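MgGH51 (Meripilus giganteus, PDB 6ZPV) hydrolyses alpha-L-arabinofuranosidic bonds as a fungal GH51 glycosidase, releasing terminal arabinofuranose residues, probably from arabinose-bearing plant polysaccharides. Local coordinates at residues Pro452-Ala457 and Glu585-Thr590; Pro493-Tyr498 and Thr507-Gln512. All coordinates share one frame; numbering follows the deposited sequence.

Contact 1: Pro452-Ala457 and Glu585-Thr590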
# COMPACT_ATOMS: atom_id res chain seq x y z
N PRO A 452 1.73 -16.20 -0.49
CA PRO A 452 3.04 -16.58 -1.02
C PRO A 452 3.50 -17.88 -0.34
O PRO A 452 3.18 -18.14 0.83
CB PRO A 452 3.93 -15.39 -0.65
CG PRO A 452 2.97 -14.21 -0.55
CD PRO A 452 1.72 -14.84 0.08
N THR A 453 4.28 -18.66 -1.05
CA THR A 453 4.85 -19.91 -0.57
C THR A 453 6.38 -19.81 -0.59
O THR A 453 6.99 -18.87 -1.09
CB THR A 453 4.36 -21.10 -1.42
OG1 THR A 453 4.84 -20.86 -2.75
CG2 THR A 453 2.85 -21.26 -1.39
N VAL A 454 7.02 -20.83 -0.03
CA VAL A 454 8.50 -20.91 -0.14
C VAL A 454 8.86 -20.99 -1.63
O VAL A 454 9.80 -20.33 -2.11
CB VAL A 454 9.09 -22.02 0.69
CG1 VAL A 454 10.60 -22.04 0.58
CG2 VAL A 454 8.70 -21.90 2.16
N GLN A 455 8.13 -21.81 -2.38
CA GLN A 455 8.35 -21.95 -3.82
C GLN A 455 8.27 -20.58 -4.51
O GLN A 455 9.12 -20.24 -5.40
CB GLN A 455 7.28 -22.92 -4.42
CG GLN A 455 7.51 -23.34 -5.89
CD GLN A 455 6.41 -24.15 -6.51
OE1 GLN A 455 5.46 -24.54 -5.81
NE2 GLN A 455 6.54 -24.44 -7.79
N SER A 456 7.22 -19.82 -4.23
CA SER A 456 7.02 -18.55 -4.99
C SER A 456 8.09 -17.55 -4.58
O SER A 456 8.66 -16.86 -5.45
CB SER A 456 5.61 -18.02 -4.80
OG SER A 456 5.34 -17.46 -3.50
N ALA A 457 8.44 -17.43 -3.31
CA ALA A 457 9.44 -16.49 -2.83
C ALA A 457 10.80 -16.81 -3.40
O ALA A 457 11.59 -15.91 -3.70
CB ALA A 457 9.47 -16.47 -1.31
N GLU A 585 8.32 -26.75 0.17
CA GLU A 585 8.02 -26.05 -1.10
C GLU A 585 6.72 -25.23 -1.00
O GLU A 585 6.71 -24.07 -1.39
CB GLU A 585 7.91 -27.10 -2.20
CG GLU A 585 7.69 -26.48 -3.57
CD GLU A 585 7.66 -27.44 -4.71
OE1 GLU A 585 7.87 -28.68 -4.49
OE2 GLU A 585 7.61 -26.95 -5.88
N THR A 586 5.64 -25.85 -0.52
CA THR A 586 4.33 -25.19 -0.54
C THR A 586 3.99 -24.54 0.80
O THR A 586 2.85 -24.04 0.94
CB THR A 586 3.23 -26.16 -0.94
OG1 THR A 586 3.08 -27.19 0.05
CG2 THR A 586 3.46 -26.77 -2.30
N ALA A 587 4.92 -24.44 1.74
CA ALA A 587 4.63 -23.80 3.01
C ALA A 587 4.38 -22.30 2.84
O ALA A 587 5.07 -21.65 2.04
CB ALA A 587 5.73 -24.03 4.03
N SER A 588 3.53 -21.77 3.65
CA SER A 588 3.08 -20.36 3.68
C SER A 588 2.91 -19.90 5.12
O SER A 588 2.62 -20.72 6.01
CB SER A 588 1.69 -20.16 3.01
OG SER A 588 1.64 -20.25 1.61
N ASN A 589 3.00 -18.60 5.34
CA ASN A 589 2.52 -17.97 6.58
C ASN A 589 1.06 -17.61 6.39
O ASN A 589 0.67 -17.00 5.41
CB ASN A 589 3.39 -16.76 6.93
CG ASN A 589 4.80 -17.24 7.26
OD1 ASN A 589 4.94 -18.30 7.90
ND2 ASN A 589 5.81 -16.46 6.86
N THR A 590 0.22 -18.03 7.34
CA THR A 590 -1.24 -17.85 7.25
C THR A 590 -1.76 -17.30 8.54
O THR A 590 -1.06 -17.22 9.54
CB THR A 590 -1.92 -19.22 7.02
OG1 THR A 590 -1.72 -19.99 8.21
CG2 THR A 590 -1.37 -19.94 5.83
O HOH W 1 3.73 -16.75 3.11
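P452-Q455 and E585-S588 run almost antiparallel, 168° apart, and two backbone bonds join them where helix 454-469 begins. V454 N donates to A587 O at 3.0 Å. Q455 N donates to E585 O at 2.8 Å. At the other end S588 OG donates to P452 O at 2.7 Å, but only in the modelled one of its two conformers, so this bond is doubtful as a constant tie. A water also donates to P452 O and accepts from N589 N. T453 and S456 form a capping box. With chi1 at 62°, T453 OG1 sits between the backbone N and the carbonyl carbon, where it can cap S456 N, and T453 CG2 lies 3.6 Å from T586 O. V454 CG2 packs on A587 CB at 4.1 Å. Q455 and E585 extend side by side, their amide and carboxylate planes 67° apart. E585 OE2 lies 3.1 Å from Q455 CD, but the two end groups are not hydrogen-bonded. An alanine in place of Q455 would probably leave E585 without the amide arm beside its carboxylate and open a gap there. The contact thus rests on main-chain polar groups: the loop between strands 575-582 and 600-605 supplies acceptors to N-H groups of the first helical turn.

Contact 2: Pro493-Tyr498 and Thr507-Gln512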
# COMPACT_ATOMS: atom_id res chain seq x y z
N PRO A 493 -1.61 -13.86 -4.62
CA PRO A 493 -1.07 -13.63 -3.28
C PRO A 493 -0.62 -12.18 -3.08
O PRO A 493 -0.45 -11.43 -4.03
CB PRO A 493 0.14 -14.58 -3.27
CG PRO A 493 0.66 -14.51 -4.67
CD PRO A 493 -0.61 -14.41 -5.51
N ASP A 494 -0.46 -11.81 -1.82
CA ASP A 494 -0.08 -10.45 -1.40
C ASP A 494 1.12 -10.47 -0.47
O ASP A 494 1.31 -11.46 0.25
CB ASP A 494 -1.30 -9.79 -0.75
CG ASP A 494 -2.49 -9.82 -1.66
OD1 ASP A 494 -2.52 -9.11 -2.66
OD2 ASP A 494 -3.44 -10.69 -1.36
N LEU A 495 1.88 -9.38 -0.44
CA LEU A 495 3.14 -9.41 0.32
C LEU A 495 2.96 -9.46 1.85
O LEU A 495 3.70 -10.19 2.52
CB LEU A 495 4.02 -8.20 -0.07
CG LEU A 495 5.49 -8.39 0.26
CD1 LEU A 495 6.13 -9.41 -0.66
CD2 LEU A 495 6.24 -7.07 0.15
N VAL A 496 2.04 -8.67 2.35
CA VAL A 496 1.77 -8.56 3.80
C VAL A 496 0.28 -8.64 4.00
O VAL A 496 -0.47 -7.90 3.35
CB VAL A 496 2.35 -7.24 4.32
CG1 VAL A 496 1.99 -7.03 5.81
CG2 VAL A 496 3.86 -7.18 4.14
N SER A 497 -0.16 -9.50 4.93
CA SER A 497 -1.58 -9.68 5.20
C SER A 497 -1.89 -9.26 6.62
O SER A 497 -0.98 -9.16 7.44
CB SER A 497 -2.01 -11.12 4.92
OG SER A 497 -1.63 -11.51 3.60
N TYR A 498 -3.16 -9.04 6.93
CA TYR A 498 -3.53 -8.64 8.30
C TYR A 498 -5.02 -8.82 8.47
O TYR A 498 -5.79 -8.90 7.51
CB TYR A 498 -3.16 -7.16 8.58
CG TYR A 498 -3.61 -6.24 7.47
CD1 TYR A 498 -4.87 -5.67 7.46
CD2 TYR A 498 -2.81 -6.03 6.36
CE1 TYR A 498 -5.31 -4.90 6.39
CE2 TYR A 498 -3.27 -5.31 5.28
CZ TYR A 498 -4.50 -4.74 5.28
OH TYR A 498 -4.91 -4.05 4.16
N THR A 507 6.31 -15.30 3.14
CA THR A 507 7.61 -15.75 2.61
C THR A 507 8.22 -14.73 1.62
O THR A 507 9.40 -14.40 1.73
CB THR A 507 7.43 -17.12 1.93
OG1 THR A 507 6.41 -16.96 0.93
CG2 THR A 507 7.04 -18.23 2.90
N SER A 508 7.37 -14.22 0.73
CA SER A 508 7.83 -13.23 -0.23
C SER A 508 8.26 -11.92 0.44
O SER A 508 9.20 -11.30 -0.04
CB SER A 508 6.74 -12.99 -1.30
OG SER A 508 6.60 -14.14 -2.10
N PHE A 509 7.58 -11.53 1.53
CA PHE A 509 8.03 -10.37 2.31
C PHE A 509 9.45 -10.58 2.78
O PHE A 509 10.29 -9.67 2.66
CB PHE A 509 7.10 -10.15 3.51
CG PHE A 509 7.64 -9.12 4.48
CD1 PHE A 509 7.34 -7.79 4.33
CD2 PHE A 509 8.45 -9.50 5.55
CE1 PHE A 509 7.82 -6.87 5.25
CE2 PHE A 509 8.92 -8.57 6.48
CZ PHE A 509 8.60 -7.25 6.29
N PHE A 510 9.75 -11.76 3.33
CA PHE A 510 11.11 -12.00 3.82
C PHE A 510 12.11 -12.00 2.67
O PHE A 510 13.22 -11.52 2.89
CB PHE A 510 11.17 -13.27 4.67
CG PHE A 510 10.48 -13.12 6.01
CD1 PHE A 510 10.92 -12.17 6.92
CD2 PHE A 510 9.41 -13.93 6.37
CE1 PHE A 510 10.30 -12.07 8.15
CE2 PHE A 510 8.80 -13.83 7.58
CZ PHE A 510 9.24 -12.88 8.45
N ALA A 511 11.77 -12.51 1.51
CA ALA A 511 12.70 -12.41 0.37
C ALA A 511 12.94 -10.94 0.00
O ALA A 511 14.08 -10.53 -0.25
CB ALA A 511 12.20 -13.21 -0.82
N GLN A 512 11.88 -10.15 -0.05
CA GLN A 512 12.02 -8.73 -0.36
C GLN A 512 12.91 -8.05 0.68
O GLN A 512 13.80 -7.25 0.30
CB GLN A 512 10.67 -8.01 -0.42
CG GLN A 512 9.74 -8.43 -1.56
CD GLN A 512 10.25 -8.00 -2.89
OE1 GLN A 512 10.59 -6.80 -3.07
NE2 GLN A 512 10.28 -8.94 -3.84
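S508, one residue into helix 507-517, is the first of the segment to touch: its CB lies 3.7 Å from L495 CD1. Next, F509 takes the largest share of the contact on the helix side. L495 CD1 comes 3.4 Å from F509 N, and L495 CG is 4.0 Å from F509 CB. F509 CB also lies 3.5 Å from L495 O. S506 OG is hydrogen-bonded to both L495 O and F509 N, which places the two close to the same hydroxyl. With CG anti to the backbone N (chi1 170°), the F509 ring extends to V496, where F509 CD1 meets V496 CG2 at 3.5 Å. The methyl approaches the ring obliquely. One turn on, Q512 CG meets the L495 fork, 3.8 Å from CD1 and 4.1 Å from CD2. The Q512 chain bends at chi2 (-69°). Strand 496-498 is the middle of a small three-stranded sheet with 483-485 and 503-505. The contact packs L495 and V496, at the start of that strand, on the helix that follows the sheet. Y479 of strand 474-479 touches L495, S508 and Q512. Direct contact is buried apolar packing, while S508 OG and Q512 NE2 find their hydrogen-bond partners, E460 and Y430, outside it.

From the N terminus, the chain makes the first parallel strand, two antiparallel sheets, then six more parallel strands of the barrel expected of a GH51 enzyme. P452-A457 then opens helix 454-469. The last parallel strand, 474-479, follows. Contact 2 closes a short loop, with only eight residues between P493-Y498 and T507-Q512. Contact 1 closes a loop with 127 residues between its segments, when E585-T590 returns from the antiparallel sheet that includes strands 575-582 and 600-605. Contact 2 is nested inside that loop. Their centres are 9 Å apart and they touch: T453 O and T507 OG1 share a weak hydrogen bond, and P452 packs on S508. Together they tie the C-terminal sheet region, helices 454-469 and 507-517, and strand 496-498.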